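Local coordinates for protein sulfatase (Bacteroides fragilis CAG:558, PDB 6USS) that probably hydrolyses aryl sulfate esters as a calcium-dependent gut bacterial sulfatase, at residues E65-Q75 against E293-D304. The protein carries 1 engineered substitution. Residues are numbered along the deposited sequence; the frame is centred on the assembly and turned at random.
Sequences ETPNMERLAKQ and EGMDKSLGDLMD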
loop_
_atom_site.group_PDB
_atom_site.type_symbol
_atom_site.label_atom_id
_atom_site.label_comp_id
_atom_site.label_asym_id
_atom_site.label_seq_id
_atom_site.Cartn_x
_atom_site.Cartn_y
_atom_site.Cartn_z
ATOM N N GLU A 65 12.947 32.348 -11.874
ATOM C CA GLU A 65 13.801 32.228 -10.692
ATOM C C GLU A 65 13.701 30.812 -10.127
ATOM O O GLU A 65 12.761 30.481 -9.396
ATOM C CB GLU A 65 13.435 33.278 -9.658
ATOM C CG GLU A 65 13.701 34.690 -10.138
ATOM C CD GLU A 65 13.213 35.734 -9.158
ATOM O OE1 GLU A 65 12.975 35.386 -7.978
ATOM O OE2 GLU A 65 13.049 36.904 -9.564
ATOM N N THR A 66 14.676 29.973 -10.469
ATOM C CA THR A 66 14.814 28.641 -9.889
ATOM C C THR A 66 16.190 28.547 -9.234
ATOM O O THR A 66 17.073 27.812 -9.704
ATOM C CB THR A 66 14.614 27.546 -10.938
ATOM O OG1 THR A 66 15.540 27.715 -12.027
ATOM C CG2 THR A 66 13.189 27.591 -11.473
ATOM N N PRO A 67 16.413 29.292 -8.149
ATOM C CA PRO A 67 17.750 29.275 -7.533
ATOM C C PRO A 67 18.113 27.923 -6.956
ATOM O O PRO A 67 19.307 27.599 -6.884
ATOM C CB PRO A 67 17.645 30.340 -6.435
ATOM C CG PRO A 67 16.172 30.300 -6.047
ATOM C CD PRO A 67 15.445 30.073 -7.356
ATOM N N ASN A 68 17.119 27.124 -6.532
ATOM C CA ASN A 68 17.428 25.824 -5.936
ATOM C C ASN A 68 17.803 24.791 -7.004
ATOM O O ASN A 68 18.627 23.905 -6.747
ATOM C CB ASN A 68 16.252 25.333 -5.099
ATOM C CG ASN A 68 16.003 26.188 -3.864
ATOM O OD1 ASN A 68 16.808 26.218 -2.933
ATOM N ND2 ASN A 68 14.859 26.863 -3.839
ATOM N N MET A 69 17.200 24.879 -8.203
ATOM C CA MET A 69 17.673 24.094 -9.344
ATOM C C MET A 69 19.131 24.427 -9.679
ATOM O O MET A 69 19.916 23.533 -10.008
ATOM C CB MET A 69 16.779 24.340 -10.572
ATOM C CG MET A 69 15.389 23.726 -10.504
ATOM S SD MET A 69 14.415 24.014 -12.006
ATOM C CE MET A 69 15.371 23.169 -13.274
ATOM N N GLU A 70 19.508 25.712 -9.630
ATOM C CA GLU A 70 20.896 26.085 -9.902
ATOM C C GLU A 70 21.831 25.503 -8.851
ATOM O O GLU A 70 22.893 24.956 -9.178
ATOM C CB GLU A 70 21.031 27.606 -9.939
ATOM C CG GLU A 70 20.325 28.279 -11.073
ATOM C CD GLU A 70 20.381 29.800 -10.970
ATOM O OE1 GLU A 70 21.370 30.326 -10.415
ATOM O OE2 GLU A 70 19.443 30.469 -11.454
ATOM N N ARG A 71 21.449 25.642 -7.579
ATOM C CA ARG A 71 22.140 24.995 -6.468
ATOM C C ARG A 71 22.331 23.493 -6.717
ATOM O O ARG A 71 23.447 22.968 -6.606
ATOM C CB ARG A 71 21.336 25.254 -5.184
ATOM C CG ARG A 71 22.052 24.987 -3.883
ATOM C CD ARG A 71 21.344 25.659 -2.701
ATOM N NE ARG A 71 21.260 24.771 -1.542
ATOM C CZ ARG A 71 20.117 24.299 -1.056
ATOM N NH1 ARG A 71 18.978 24.651 -1.634
ATOM N NH2 ARG A 71 20.103 23.485 0.003
ATOM N N LEU A 72 21.240 22.782 -7.044
ATOM C CA LEU A 72 21.327 21.340 -7.290
ATOM C C LEU A 72 22.273 21.029 -8.450
ATOM O O LEU A 72 23.061 20.076 -8.384
ATOM C CB LEU A 72 19.929 20.769 -7.547
ATOM C CG LEU A 72 19.766 19.245 -7.674
ATOM C CD1 LEU A 72 20.080 18.551 -6.365
ATOM C CD2 LEU A 72 18.364 18.861 -8.150
ATOM N N ALA A 73 22.235 21.844 -9.512
ATOM C CA ALA A 73 23.081 21.578 -10.670
ATOM C C ALA A 73 24.550 21.820 -10.345
ATOM O O ALA A 73 25.416 21.058 -10.795
ATOM C CB ALA A 73 22.635 22.428 -11.859
ATOM N N LYS A 74 24.853 22.876 -9.572
ATOM C CA LYS A 74 26.237 23.113 -9.155
ATOM C C LYS A 74 26.805 21.950 -8.353
ATOM O O LYS A 74 28.025 21.800 -8.298
ATOM C CB LYS A 74 26.370 24.411 -8.337
ATOM C CG LYS A 74 26.425 25.693 -9.193
ATOM C CD LYS A 74 26.381 26.974 -8.322
ATOM C CE LYS A 74 25.348 28.001 -8.848
ATOM N NZ LYS A 74 24.085 28.017 -8.004
ATOM N N GLN A 75 25.955 21.124 -7.734
ATOM C CA GLN A 75 26.401 19.939 -7.016
ATOM C C GLN A 75 26.246 18.651 -7.817
ATOM O O GLN A 75 26.652 17.587 -7.330
ATOM C CB GLN A 75 25.643 19.818 -5.698
ATOM C CG GLN A 75 25.759 21.053 -4.836
ATOM C CD GLN A 75 24.616 21.173 -3.822
ATOM O OE1 GLN A 75 23.435 20.992 -4.160
ATOM N NE2 GLN A 75 24.964 21.501 -2.581
ATOM N N GLU A 293 8.424 29.231 -9.566
ATOM C CA GLU A 293 9.229 29.515 -8.389
ATOM C C GLU A 293 8.747 28.736 -7.175
ATOM O O GLU A 293 9.561 28.351 -6.331
ATOM C CB GLU A 293 9.240 31.017 -8.087
ATOM C CG GLU A 293 10.419 31.409 -7.179
ATOM C CD GLU A 293 10.371 32.841 -6.635
ATOM O OE1 GLU A 293 9.698 33.709 -7.235
ATOM O OE2 GLU A 293 11.038 33.091 -5.602
ATOM N N GLY A 294 7.444 28.489 -7.073
ATOM C CA GLY A 294 6.938 27.703 -5.961
ATOM C C GLY A 294 7.314 26.240 -6.085
ATOM O O GLY A 294 7.560 25.567 -5.080
ATOM N N MET A 295 7.362 25.725 -7.317
ATOM C CA MET A 295 7.969 24.420 -7.543
ATOM C C MET A 295 9.399 24.409 -7.023
ATOM O O MET A 295 9.801 23.503 -6.288
ATOM C CB MET A 295 7.932 24.075 -9.034
ATOM C CG MET A 295 8.721 22.822 -9.403
ATOM S SD MET A 295 10.468 23.149 -9.752
ATOM C CE MET A 295 10.351 24.147 -11.223
ATOM N N ASP A 296 10.180 25.425 -7.392
ATOM C CA ASP A 296 11.577 25.485 -6.985
ATOM C C ASP A 296 11.725 25.645 -5.470
ATOM O O ASP A 296 12.707 25.159 -4.888
ATOM C CB ASP A 296 12.279 26.625 -7.723
ATOM C CG ASP A 296 13.786 26.641 -7.475
ATOM O OD1 ASP A 296 14.526 25.916 -8.194
ATOM O OD2 ASP A 296 14.233 27.383 -6.573
ATOM N N LYS A 297 10.777 26.330 -4.817
ATOM C CA LYS A 297 10.816 26.429 -3.362
ATOM C C LYS A 297 10.646 25.062 -2.732
ATOM O O LYS A 297 11.294 24.743 -1.725
ATOM C CB LYS A 297 9.728 27.375 -2.858
ATOM C CG LYS A 297 9.619 27.446 -1.340
ATOM C CD LYS A 297 8.370 28.227 -0.916
ATOM C CE LYS A 297 8.255 28.373 0.605
ATOM N NZ LYS A 297 8.171 27.085 1.331
ATOM N N SER A 298 9.775 24.237 -3.320
ATOM C CA SER A 298 9.615 22.867 -2.851
ATOM C C SER A 298 10.933 22.090 -2.960
ATOM O O SER A 298 11.332 21.388 -2.017
ATOM C CB SER A 298 8.489 22.193 -3.637
ATOM O OG SER A 298 8.388 20.807 -3.345
ATOM N N LEU A 299 11.628 22.216 -4.104
ATOM C CA LEU A 299 12.906 21.533 -4.277
ATOM C C LEU A 299 13.896 21.972 -3.211
ATOM O O LEU A 299 14.573 21.144 -2.591
ATOM C CB LEU A 299 13.473 21.799 -5.668
ATOM C CG LEU A 299 14.854 21.191 -5.971
ATOM C CD1 LEU A 299 14.781 19.682 -6.211
ATOM C CD2 LEU A 299 15.492 21.878 -7.144
ATOM N N GLY A 300 13.995 23.284 -2.990
ATOM C CA GLY A 300 14.852 23.778 -1.930
ATOM C C GLY A 300 14.479 23.226 -0.567
ATOM O O GLY A 300 15.353 22.876 0.226
ATOM N N ASP A 301 13.176 23.130 -0.284
ATOM C CA ASP A 301 12.734 22.705 1.043
ATOM C C ASP A 301 13.122 21.256 1.326
ATOM O O ASP A 301 13.533 20.928 2.446
ATOM C CB ASP A 301 11.219 22.882 1.193
ATOM C CG ASP A 301 10.790 24.345 1.240
ATOM O OD1 ASP A 301 11.622 25.225 1.548
ATOM O OD2 ASP A 301 9.598 24.615 0.986
ATOM N N LEU A 302 12.983 20.375 0.330
ATOM C CA LEU A 302 13.471 19.008 0.488
ATOM C C LEU A 302 14.998 18.972 0.583
ATOM O O LEU A 302 15.561 18.204 1.376
ATOM C CB LEU A 302 12.972 18.135 -0.667
ATOM C CG LEU A 302 11.452 18.078 -0.798
ATOM C CD1 LEU A 302 11.012 17.369 -2.089
ATOM C CD2 LEU A 302 10.844 17.409 0.447
ATOM N N MET A 303 15.687 19.806 -0.204
ATOM C CA MET A 303 17.144 19.828 -0.146
ATOM C C MET A 303 17.632 20.276 1.231
ATOM O O MET A 303 18.619 19.736 1.754
ATOM C CB MET A 303 17.702 20.729 -1.250
ATOM C CG MET A 303 17.623 20.132 -2.673
ATOM S SD MET A 303 17.911 21.327 -4.032
ATOM C CE MET A 303 19.698 21.556 -3.935
ATOM N N ASP A 304 16.943 21.252 1.838
ATOM C CA ASP A 304 17.299 21.681 3.187
ATOM C C ASP A 304 16.944 20.612 4.198
ATOM O O ASP A 304 17.689 20.397 5.160
ATOM C CB ASP A 304 16.604 22.995 3.563
ATOM C CG ASP A 304 16.881 24.113 2.574
ATOM O OD1 ASP A 304 17.868 24.018 1.801
ATOM O OD2 ASP A 304 16.107 25.099 2.568
#
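Asp296 OD2 is gripped twice by Asn68: the backbone N donates to its syn lone pair at 2.9 Å (161°), while ND2 comes in less straight, from above the carboxylate plane. The other oxygen, Asp296 OD1, takes Met69 N through its own syn lone pair at 2.9 Å. One carboxylate from helix 283-308 thus accepts two backbone N-H groups, those of Asn68 and Met69, in the first turn of helix 67-74, where Thr66, at the N-cap position, makes no capping bond itself. The buried charge is probably stabilised by these N-H groups and by the helix dipole. With CG anti to the backbone N (chi1 -173°), Asp296 reaches across to that helix end. Gly300 gives the Asn68 amide room to lie close, OD1 standing 3.3 Å from Gly300 CA.

Further along, Met303 bends at its last torsion and lays CE over one face of the Arg71 guanidinium and against Leu72 CB, 3.7 Å away. Arg71 NH2 adds a salt bridge to Asp304 OD1, though its hydrogen bond is weak. Leu299 CD2 packs on Met69 CG at 3.8 Å. At the other end the side chains of Glu65 and Glu293 run side by side, both salt-bridged to Lys275. The axes of 67-74 and 293-304 are inclined at 46°, and both pack on the central sheet of the sulfatase fold: Leu72 rests on strands 315-321 and 357-363, and Leu299 on strand 35-41.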